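Murein peptide amidase A (Escherichia coli O157:H7, PDB 5HXD) probably cleaves the gamma-D-glutamyl-diaminopimelic acid amide bond of murein tripeptide as a zinc-dependent amidase in the breakdown of cell-wall peptides. Local coordinates at residues L59-H73 with S220-H234. Numbering follows the deposited sequence.
Sequences LSCALRTLTPSLRRH and SEKYLFAMANLLRWH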
ATOM      1  N   LEU A  59      -6.975  -6.815  -6.040  1.00 55.70           N
ATOM      2  CA  LEU A  59      -8.397  -6.832  -5.702  1.00 52.53           C
ATOM      3  C   LEU A  59      -9.098  -5.526  -6.063  1.00 49.51           C
ATOM      4  O   LEU A  59     -10.245  -5.546  -6.487  1.00 54.41           O
ATOM      5  CB  LEU A  59      -8.590  -7.131  -4.216  1.00 51.20           C
ATOM      6  CG  LEU A  59     -10.040  -7.265  -3.747  1.00 50.11           C
ATOM      7  CD1 LEU A  59     -10.756  -8.340  -4.545  1.00 50.63           C
ATOM      8  CD2 LEU A  59     -10.080  -7.573  -2.254  1.00 50.06           C
ATOM      9  N   SER A  60      -8.412  -4.397  -5.893  1.00 55.98           N
ATOM     10  CA  SER A  60      -8.955  -3.090  -6.278  1.00 53.72           C
ATOM     11  C   SER A  60      -9.110  -2.990  -7.790  1.00 56.55           C
ATOM     12  O   SER A  60      -9.997  -2.292  -8.290  1.00 52.02           O
ATOM     13  CB  SER A  60      -8.057  -1.952  -5.773  1.00 52.64           C
ATOM     14  OG  SER A  60      -8.583  -0.677  -6.132  1.00 54.54           O
ATOM     15  N   CYS A  61      -8.229  -3.685  -8.514  1.00 59.54           N
ATOM     16  CA  CYS A  61      -8.265  -3.702  -9.976  1.00 57.68           C
ATOM     17  C   CYS A  61      -9.391  -4.598 -10.447  1.00 57.87           C
ATOM     18  O   CYS A  61     -10.136  -4.252 -11.363  1.00 60.11           O
ATOM     19  CB  CYS A  61      -6.934  -4.177 -10.560  1.00 57.35           C
ATOM     20  SG  CYS A  61      -5.633  -2.911 -10.577  1.00 59.50           S
ATOM     21  N   ALA A  62      -9.509  -5.751  -9.804  1.00 51.12           N
ATOM     22  CA  ALA A  62     -10.560  -6.688 -10.128  1.00 52.72           C
ATOM     23  C   ALA A  62     -11.916  -6.076  -9.845  1.00 53.76           C
ATOM     24  O   ALA A  62     -12.816  -6.195 -10.652  1.00 56.92           O
ATOM     25  CB  ALA A  62     -10.382  -7.953  -9.356  1.00 54.75           C
ATOM     26  N   LEU A  63     -12.047  -5.402  -8.708  1.00 52.00           N
ATOM     27  CA  LEU A  63     -13.295  -4.754  -8.335  1.00 47.27           C
ATOM     28  C   LEU A  63     -13.664  -3.648  -9.317  1.00 51.31           C
ATOM     29  O   LEU A  63     -14.839  -3.394  -9.561  1.00 56.22           O
ATOM     30  CB  LEU A  63     -13.189  -4.207  -6.916  1.00 47.11           C
ATOM     31  CG  LEU A  63     -14.365  -3.486  -6.258  1.00 48.43           C
ATOM     32  CD1 LEU A  63     -15.587  -4.347  -6.229  1.00 44.82           C
ATOM     33  CD2 LEU A  63     -13.983  -3.129  -4.847  1.00 49.01           C
ATOM     34  N   ARG A  64     -12.650  -3.012  -9.895  1.00 59.18           N
ATOM     35  CA  ARG A  64     -12.822  -1.897 -10.837  1.00 59.84           C
ATOM     36  C   ARG A  64     -12.923  -2.384 -12.291  1.00 62.30           C
ATOM     37  O   ARG A  64     -13.191  -1.589 -13.197  1.00 62.62           O
ATOM     38  CB  ARG A  64     -11.656  -0.883 -10.701  1.00 53.80           C
ATOM     39  CG  ARG A  64     -11.773   0.076  -9.502  1.00 51.13           C
ATOM     40  CD  ARG A  64     -10.629   1.100  -9.398  1.00 58.43           C
ATOM     41  NE  ARG A  64      -9.351   0.478  -9.030  1.00 63.10           N
ATOM     42  CZ  ARG A  64      -8.281   0.413  -9.820  1.00 52.03           C
ATOM     43  NH1 ARG A  64      -8.315   0.946 -11.030  1.00 52.55           N
ATOM     44  NH2 ARG A  64      -7.178  -0.194  -9.397  1.00 48.07           N
ATOM     45  N   THR A  65     -12.707  -3.684 -12.505  1.00 61.19           N
ATOM     46  CA  THR A  65     -12.696  -4.284 -13.846  1.00 61.28           C
ATOM     47  C   THR A  65     -13.974  -5.046 -14.163  1.00 63.50           C
ATOM     48  O   THR A  65     -14.709  -4.679 -15.079  1.00 66.45           O
ATOM     49  CB  THR A  65     -11.517  -5.255 -14.015  1.00 64.63           C
ATOM     50  OG1 THR A  65     -10.294  -4.511 -14.032  1.00 68.36           O
ATOM     51  CG2 THR A  65     -11.641  -6.048 -15.312  1.00 62.80           C
ATOM     52  N   LEU A  66     -14.214  -6.118 -13.406  1.00 67.43           N
ATOM     53  CA  LEU A  66     -15.408  -6.949 -13.536  1.00 56.37           C
ATOM     54  C   LEU A  66     -16.667  -6.083 -13.602  1.00 58.01           C
ATOM     55  O   LEU A  66     -16.747  -5.047 -12.944  1.00 57.83           O
ATOM     56  CB  LEU A  66     -15.492  -7.945 -12.371  1.00 52.27           C
ATOM     57  CG  LEU A  66     -16.745  -8.847 -12.346  1.00 59.73           C
ATOM     58  CD1 LEU A  66     -16.869  -9.672 -13.634  1.00 51.32           C
ATOM     59  CD2 LEU A  66     -16.794  -9.737 -11.093  1.00 45.02           C
ATOM     60  N   THR A  67     -17.632  -6.486 -14.427  1.00 57.87           N
ATOM     61  CA  THR A  67     -18.845  -5.700 -14.586  1.00 56.20           C
ATOM     62  C   THR A  67     -19.653  -5.854 -13.310  1.00 54.83           C
ATOM     63  O   THR A  67     -19.833  -6.971 -12.835  1.00 50.08           O
ATOM     64  CB  THR A  67     -19.646  -6.137 -15.813  1.00 55.68           C
ATOM     65  OG1 THR A  67     -18.758  -6.239 -16.936  1.00 54.81           O
ATOM     66  CG2 THR A  67     -20.753  -5.127 -16.125  1.00 50.39           C
ATOM     67  N   PRO A  68     -20.093  -4.725 -12.724  1.00 57.89           N
ATOM     68  CA  PRO A  68     -20.672  -4.687 -11.373  1.00 59.00           C
ATOM     69  C   PRO A  68     -21.811  -5.677 -11.137  1.00 57.79           C
ATOM     70  O   PRO A  68     -21.794  -6.349 -10.096  1.00 61.25           O
ATOM     71  CB  PRO A  68     -21.167  -3.243 -11.250  1.00 52.33           C
ATOM     72  CG  PRO A  68     -20.251  -2.483 -12.077  1.00 53.56           C
ATOM     73  CD  PRO A  68     -19.858  -3.367 -13.241  1.00 57.12           C
ATOM     74  N   SER A  69     -22.759  -5.774 -12.071  1.00 62.19           N
ATOM     75  CA  SER A  69     -23.927  -6.667 -11.934  1.00 57.58           C
ATOM     76  C   SER A  69     -23.553  -8.089 -11.519  1.00 53.39           C
ATOM     77  O   SER A  69     -24.290  -8.731 -10.771  1.00 61.38           O
ATOM     78  CB  SER A  69     -24.721  -6.731 -13.249  1.00 56.65           C
ATOM     79  OG  SER A  69     -24.729  -5.489 -13.936  1.00 60.40           O
ATOM     80  N   LEU A  70     -22.408  -8.563 -12.014  1.00 48.53           N
ATOM     81  CA  LEU A  70     -21.951  -9.942 -11.837  1.00 51.70           C
ATOM     82  C   LEU A  70     -21.255 -10.253 -10.493  1.00 55.91           C
ATOM     83  O   LEU A  70     -20.825 -11.390 -10.275  1.00 59.20           O
ATOM     84  CB  LEU A  70     -20.987 -10.318 -12.975  1.00 51.62           C
ATOM     85  CG  LEU A  70     -21.361 -10.065 -14.442  1.00 53.85           C
ATOM     86  CD1 LEU A  70     -20.119 -10.120 -15.351  1.00 46.26           C
ATOM     87  CD2 LEU A  70     -22.423 -11.062 -14.909  1.00 42.67           C
ATOM     88  N   ARG A  71     -21.123  -9.272  -9.598  1.00 50.91           N
ATOM     89  CA  ARG A  71     -20.401  -9.532  -8.345  1.00 56.14           C
ATOM     90  C   ARG A  71     -21.283 -10.271  -7.347  1.00 53.97           C
ATOM     91  O   ARG A  71     -22.383  -9.824  -7.008  1.00 57.01           O
ATOM     92  CB  ARG A  71     -19.860  -8.228  -7.717  1.00 56.96           C
ATOM     93  CG  ARG A  71     -18.822  -8.455  -6.592  1.00 52.83           C
ATOM     94  CD  ARG A  71     -17.843  -7.261  -6.397  1.00 49.38           C
ATOM     95  NE  ARG A  71     -18.521  -6.029  -5.998  1.00 42.21           N
ATOM     96  CZ  ARG A  71     -18.874  -5.749  -4.750  1.00 43.62           C
ATOM     97  NH1 ARG A  71     -18.607  -6.610  -3.785  1.00 47.77           N
ATOM     98  NH2 ARG A  71     -19.495  -4.616  -4.462  1.00 44.76           N
ATOM     99  N   ARG A  72     -20.792 -11.405  -6.869  1.00 48.95           N
ATOM    100  CA  ARG A  72     -21.560 -12.207  -5.932  1.00 50.38           C
ATOM    101  C   ARG A  72     -21.184 -11.971  -4.459  1.00 56.34           C
ATOM    102  O   ARG A  72     -21.988 -12.238  -3.553  1.00 53.01           O
ATOM    103  CB  ARG A  72     -21.399 -13.689  -6.279  1.00 59.68           C
ATOM    104  CG  ARG A  72     -21.583 -14.004  -7.763  1.00 63.38           C
ATOM    105  CD  ARG A  72     -21.577 -15.502  -8.017  1.00 63.61           C
ATOM    106  NE  ARG A  72     -22.892 -15.994  -8.426  1.00 70.82           N
ATOM    107  CZ  ARG A  72     -23.228 -16.310  -9.674  1.00 68.61           C
ATOM    108  NH1 ARG A  72     -22.346 -16.193 -10.664  1.00 63.10           N
ATOM    109  NH2 ARG A  72     -24.452 -16.746  -9.930  1.00 75.25           N
ATOM    110  N   HIS A  73     -19.974 -11.453  -4.231  1.00 58.86           N
ATOM    111  CA  HIS A  73     -19.370 -11.429  -2.897  1.00 53.28           C
ATOM    112  C   HIS A  73     -18.954 -10.033  -2.422  1.00 49.91           C
ATOM    113  O   HIS A  73     -18.566  -9.191  -3.219  1.00 49.65           O
ATOM    114  CB  HIS A  73     -18.150 -12.366  -2.872  1.00 57.11           C
ATOM    115  CG  HIS A  73     -18.420 -13.729  -3.448  1.00 57.27           C
ATOM    116  ND1 HIS A  73     -19.533 -14.469  -3.118  1.00 48.93           N
ATOM    117  CD2 HIS A  73     -17.716 -14.485  -4.329  1.00 56.54           C
ATOM    118  CE1 HIS A  73     -19.508 -15.619  -3.770  1.00 48.26           C
ATOM    119  NE2 HIS A  73     -18.414 -15.652  -4.513  1.00 48.28           N
ATOM    120  N   SER A 220      -1.306  -7.175 -11.347  1.00 68.32           N
ATOM    121  CA  SER A 220      -2.414  -6.528 -12.042  1.00 68.20           C
ATOM    122  C   SER A 220      -2.558  -7.058 -13.480  1.00 65.81           C
ATOM    123  O   SER A 220      -3.553  -6.785 -14.153  1.00 63.46           O
ATOM    124  CB  SER A 220      -2.216  -5.017 -12.043  1.00 68.79           C
ATOM    125  OG  SER A 220      -3.378  -4.370 -12.516  1.00 78.90           O
ATOM    126  N   GLU A 221      -1.543  -7.804 -13.925  1.00 70.28           N
ATOM    127  CA  GLU A 221      -1.513  -8.530 -15.204  1.00 73.46           C
ATOM    128  C   GLU A 221      -1.814 -10.031 -14.998  1.00 70.33           C
ATOM    129  O   GLU A 221      -2.810 -10.561 -15.491  1.00 65.32           O
ATOM    130  CB  GLU A 221      -0.130  -8.322 -15.880  1.00 76.69           C
ATOM    131  CG  GLU A 221       0.427  -9.426 -16.823  1.00 77.12           C
ATOM    132  CD  GLU A 221      -0.533  -9.899 -17.923  1.00 92.91           C
ATOM    133  OE1 GLU A 221      -1.440  -9.126 -18.320  1.00 94.85           O
ATOM    134  OE2 GLU A 221      -0.379 -11.059 -18.390  1.00 94.15           O
ATOM    135  N   LYS A 222      -0.952 -10.694 -14.237  1.00 65.83           N
ATOM    136  CA  LYS A 222      -0.963 -12.150 -14.092  1.00 64.60           C
ATOM    137  C   LYS A 222      -2.175 -12.743 -13.348  1.00 62.36           C
ATOM    138  O   LYS A 222      -2.595 -13.857 -13.651  1.00 66.70           O
ATOM    139  CB  LYS A 222       0.325 -12.571 -13.385  1.00 60.95           C
ATOM    140  CG  LYS A 222       0.567 -14.036 -13.263  1.00 61.31           C
ATOM    141  CD  LYS A 222       1.701 -14.269 -12.263  1.00 62.22           C
ATOM    142  CE  LYS A 222       2.205 -15.701 -12.292  1.00 58.81           C
ATOM    143  NZ  LYS A 222       2.752 -16.028 -13.635  1.00 64.64           N
ATOM    144  N   TYR A 223      -2.731 -12.003 -12.387  1.00 63.51           N
ATOM    145  CA  TYR A 223      -3.735 -12.542 -11.454  1.00 58.45           C
ATOM    146  C   TYR A 223      -5.100 -11.870 -11.550  1.00 57.19           C
ATOM    147  O   TYR A 223      -6.010 -12.167 -10.761  1.00 54.40           O
ATOM    148  CB  TYR A 223      -3.226 -12.426 -10.008  1.00 54.25           C
ATOM    149  CG  TYR A 223      -2.141 -13.413  -9.673  1.00 52.41           C
ATOM    150  CD1 TYR A 223      -2.070 -14.625 -10.323  1.00 57.83           C
ATOM    151  CD2 TYR A 223      -1.183 -13.132  -8.715  1.00 60.40           C
ATOM    152  CE1 TYR A 223      -1.084 -15.531 -10.040  1.00 58.28           C
ATOM    153  CE2 TYR A 223      -0.185 -14.038  -8.415  1.00 57.08           C
ATOM    154  CZ  TYR A 223      -0.143 -15.234  -9.084  1.00 58.52           C
ATOM    155  OH  TYR A 223       0.837 -16.155  -8.806  1.00 62.22           O
ATOM    156  N   LEU A 224      -5.241 -10.964 -12.512  1.00 60.07           N
ATOM    157  CA  LEU A 224      -6.451 -10.156 -12.620  1.00 57.02           C
ATOM    158  C   LEU A 224      -7.585 -11.022 -13.108  1.00 58.57           C
ATOM    159  O   LEU A 224      -8.734 -10.801 -12.742  1.00 60.55           O
ATOM    160  CB  LEU A 224      -6.231  -8.965 -13.556  1.00 58.31           C
ATOM    161  CG  LEU A 224      -7.375  -7.962 -13.740  1.00 61.85           C
ATOM    162  CD1 LEU A 224      -8.060  -7.684 -12.422  1.00 61.52           C
ATOM    163  CD2 LEU A 224      -6.863  -6.658 -14.354  1.00 61.96           C
ATOM    164  N   PHE A 225      -7.239 -12.011 -13.932  1.00 56.82           N
ATOM    165  CA  PHE A 225      -8.192 -12.981 -14.449  1.00 57.73           C
ATOM    166  C   PHE A 225      -8.817 -13.738 -13.286  1.00 61.34           C
ATOM    167  O   PHE A 225     -10.048 -13.754 -13.100  1.00 58.69           O
ATOM    168  CB  PHE A 225      -7.501 -13.945 -15.428  1.00 57.67           C
ATOM    169  CG  PHE A 225      -8.371 -15.091 -15.882  1.00 68.05           C
ATOM    170  CD1 PHE A 225      -9.264 -14.934 -16.932  1.00 70.69           C
ATOM    171  CD2 PHE A 225      -8.299 -16.339 -15.252  1.00 70.87           C
ATOM    172  CE1 PHE A 225     -10.075 -16.001 -17.343  1.00 66.08           C
ATOM    173  CE2 PHE A 225      -9.109 -17.400 -15.659  1.00 65.28           C
ATOM    174  CZ  PHE A 225      -9.993 -17.228 -16.708  1.00 61.28           C
ATOM    175  N   ALA A 226      -7.952 -14.356 -12.493  1.00 59.39           N
ATOM    176  CA  ALA A 226      -8.395 -15.130 -11.348  1.00 58.00           C
ATOM    177  C   ALA A 226      -9.180 -14.265 -10.350  1.00 58.75           C
ATOM    178  O   ALA A 226     -10.269 -14.653  -9.931  1.00 61.11           O
ATOM    179  CB  ALA A 226      -7.201 -15.794 -10.673  1.00 53.53           C
ATOM    180  N   MET A 227      -8.646 -13.097  -9.979  1.00 58.00           N
ATOM    181  CA  MET A 227      -9.320 -12.237  -9.003  1.00 56.08           C
ATOM    182  C   MET A 227     -10.729 -11.846  -9.444  1.00 56.07           C
ATOM    183  O   MET A 227     -11.677 -11.922  -8.657  1.00 55.81           O
ATOM    184  CB  MET A 227      -8.513 -10.971  -8.729  1.00 54.58           C
ATOM    185  CG  MET A 227      -8.962 -10.262  -7.448  1.00 49.43           C
ATOM    186  SD  MET A 227      -8.730 -11.243  -5.938  1.00 50.10           S
ATOM    187  CE  MET A 227      -6.937 -11.228  -5.816  1.00 50.39           C
ATOM    188  N   ALA A 228     -10.856 -11.429 -10.701  1.00 57.40           N
ATOM    189  CA  ALA A 228     -12.147 -11.089 -11.296  1.00 54.10           C
ATOM    190  C   ALA A 228     -13.137 -12.256 -11.258  1.00 52.07           C
ATOM    191  O   ALA A 228     -14.339 -12.052 -11.091  1.00 53.43           O
ATOM    192  CB  ALA A 228     -11.952 -10.626 -12.733  1.00 52.82           C
ATOM    193  N   ASN A 229     -12.641 -13.474 -11.438  1.00 51.51           N
ATOM    194  CA  ASN A 229     -13.527 -14.639 -11.470  1.00 56.14           C
ATOM    195  C   ASN A 229     -13.949 -15.027 -10.059  1.00 59.52           C
ATOM    196  O   ASN A 229     -15.042 -15.572  -9.860  1.00 54.27           O
ATOM    197  CB  ASN A 229     -12.868 -15.833 -12.176  1.00 48.64           C
ATOM    198  CG  ASN A 229     -12.676 -15.600 -13.662  1.00 56.00           C
ATOM    199  OD1 ASN A 229     -13.410 -14.833 -14.284  1.00 57.49           O
ATOM    200  ND2 ASN A 229     -11.682 -16.259 -14.239  1.00 58.73           N
ATOM    201  N   LEU A 230     -13.087 -14.720  -9.087  1.00 57.60           N
ATOM    202  CA  LEU A 230     -13.372 -14.955  -7.671  1.00 54.40           C
ATOM    203  C   LEU A 230     -14.512 -14.074  -7.163  1.00 52.67           C
ATOM    204  O   LEU A 230     -15.299 -14.492  -6.307  1.00 51.36           O
ATOM    205  CB  LEU A 230     -12.122 -14.715  -6.823  1.00 57.92           C
ATOM    206  CG  LEU A 230     -12.331 -14.911  -5.319  1.00 57.15           C
ATOM    207  CD1 LEU A 230     -12.925 -16.294  -5.039  1.00 57.06           C
ATOM    208  CD2 LEU A 230     -11.031 -14.709  -4.554  1.00 52.43           C
ATOM    209  N   LEU A 231     -14.603 -12.856  -7.694  1.00 53.14           N
ATOM    210  CA  LEU A 231     -15.697 -11.948  -7.332  1.00 57.52           C
ATOM    211  C   LEU A 231     -17.065 -12.493  -7.774  1.00 55.06           C
ATOM    212  O   LEU A 231     -18.093 -12.065  -7.258  1.00 55.47           O
ATOM    213  CB  LEU A 231     -15.467 -10.552  -7.931  1.00 49.57           C
ATOM    214  CG  LEU A 231     -14.160  -9.839  -7.531  1.00 52.62           C
ATOM    215  CD1 LEU A 231     -13.767  -8.761  -8.523  1.00 53.16           C
ATOM    216  CD2 LEU A 231     -14.255  -9.239  -6.148  1.00 48.83           C
ATOM    217  N   ARG A 232     -17.070 -13.437  -8.715  1.00 52.10           N
ATOM    218  CA  ARG A 232     -18.317 -14.008  -9.237  1.00 57.86           C
ATOM    219  C   ARG A 232     -18.384 -15.529  -9.080  1.00 53.38           C
ATOM    220  O   ARG A 232     -19.091 -16.193  -9.826  1.00 53.75           O
ATOM    221  CB  ARG A 232     -18.483 -13.648 -10.721  1.00 58.19           C
ATOM    222  CG  ARG A 232     -17.323 -14.127 -11.599  1.00 57.36           C
ATOM    223  CD  ARG A 232     -17.602 -13.955 -13.093  1.00 55.67           C
ATOM    224  NE  ARG A 232     -16.605 -14.647 -13.916  1.00 54.08           N
ATOM    225  CZ  ARG A 232     -16.650 -14.719 -15.244  1.00 58.80           C
ATOM    226  NH1 ARG A 232     -17.640 -14.134 -15.899  1.00 61.18           N
ATOM    227  NH2 ARG A 232     -15.704 -15.370 -15.920  1.00 57.09           N
ATOM    228  N   TRP A 233     -17.643 -16.072  -8.120  1.00 52.39           N
ATOM    229  CA  TRP A 233     -17.490 -17.513  -7.984  1.00 54.52           C
ATOM    230  C   TRP A 233     -18.723 -18.175  -7.390  1.00 59.22           C
ATOM    231  O   TRP A 233     -19.278 -17.691  -6.409  1.00 63.27           O
ATOM    232  CB  TRP A 233     -16.276 -17.846  -7.118  1.00 51.95           C
ATOM    233  CG  TRP A 233     -16.068 -19.340  -6.857  1.00 60.11           C
ATOM    234  CD1 TRP A 233     -15.266 -20.187  -7.567  1.00 59.02           C
ATOM    235  CD2 TRP A 233     -16.656 -20.146  -5.813  1.00 59.50           C
ATOM    236  NE1 TRP A 233     -15.319 -21.460  -7.041  1.00 57.73           N
ATOM    237  CE2 TRP A 233     -16.172 -21.460  -5.948  1.00 57.22           C
ATOM    238  CE3 TRP A 233     -17.563 -19.883  -4.766  1.00 57.87           C
ATOM    239  CZ2 TRP A 233     -16.535 -22.508  -5.106  1.00 57.77           C
ATOM    240  CZ3 TRP A 233     -17.926 -20.922  -3.917  1.00 53.18           C
ATOM    241  CH2 TRP A 233     -17.412 -22.216  -4.091  1.00 54.84           C
ATOM    242  N   HIS A 234     -19.141 -19.288  -7.988  1.00 59.79           N
ATOM    243  CA  HIS A 234     -20.187 -20.135  -7.412  1.00 64.20           C
ATOM    244  C   HIS A 234     -19.761 -21.595  -7.533  1.00 65.02           C
ATOM    245  O   HIS A 234     -18.915 -21.923  -8.374  1.00 64.20           O
ATOM    246  CB  HIS A 234     -21.554 -19.897  -8.086  1.00 62.04           C
ATOM    247  CG  HIS A 234     -21.548 -20.078  -9.563  1.00 68.77           C
ATOM    248  ND1 HIS A 234     -21.600 -19.007 -10.457  1.00 73.61           N
ATOM    249  CD2 HIS A 234     -21.516 -21.180 -10.347  1.00 67.16           C
ATOM    250  CE1 HIS A 234     -21.591 -19.449 -11.682  1.00 72.31           C
ATOM    251  NE2 HIS A 234     -21.536 -20.783 -11.653  1.00 64.79           N
TER
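The H73 ring turns its edge to the chain end of 220-234, with L230 O in its plane and W233 O tilted 20° out of it. NE2 gives W233 O a hydrogen bond of 2.9 Å, on a carbonyl lone pair. ND1 is hydrogen-bonded to the backbone N of G42, so both ring nitrogens are engaged and the ring's rotation is fixed. CB of R72 lies over one face, toward the rim. This is helix packing on one side of the central mixed sheet of the M14 zinc carboxypeptidase fold. The R72 guanidinium has H234 ND1 over one face, and the two planes stand 75° apart. R232 O lies at its edge, near the plane, and takes a weak hydrogen bond from NH1. Its NE forms a salt bridge with E40.

Helix segments 59-65 and 224-230 cross at -62°, their axes 8.6 Å apart at the closest. A62 sits at the crossing, where its small CB meets M227 CG and L231 CD1. L224 holds CG anti to its own N, which brings CD1 against A62 CA at 3.5 Å. L231 lies between helix 53-65 and the sheet: its CD2 reaches L59 CD1, and its side chain also touches I44 and V75. L66 and L231 run alongside each other, pointing opposite ways, with L66 CD2 against L231 CB. The two backbones also join directly: R72 N donates to L231 O at 2.8 Å.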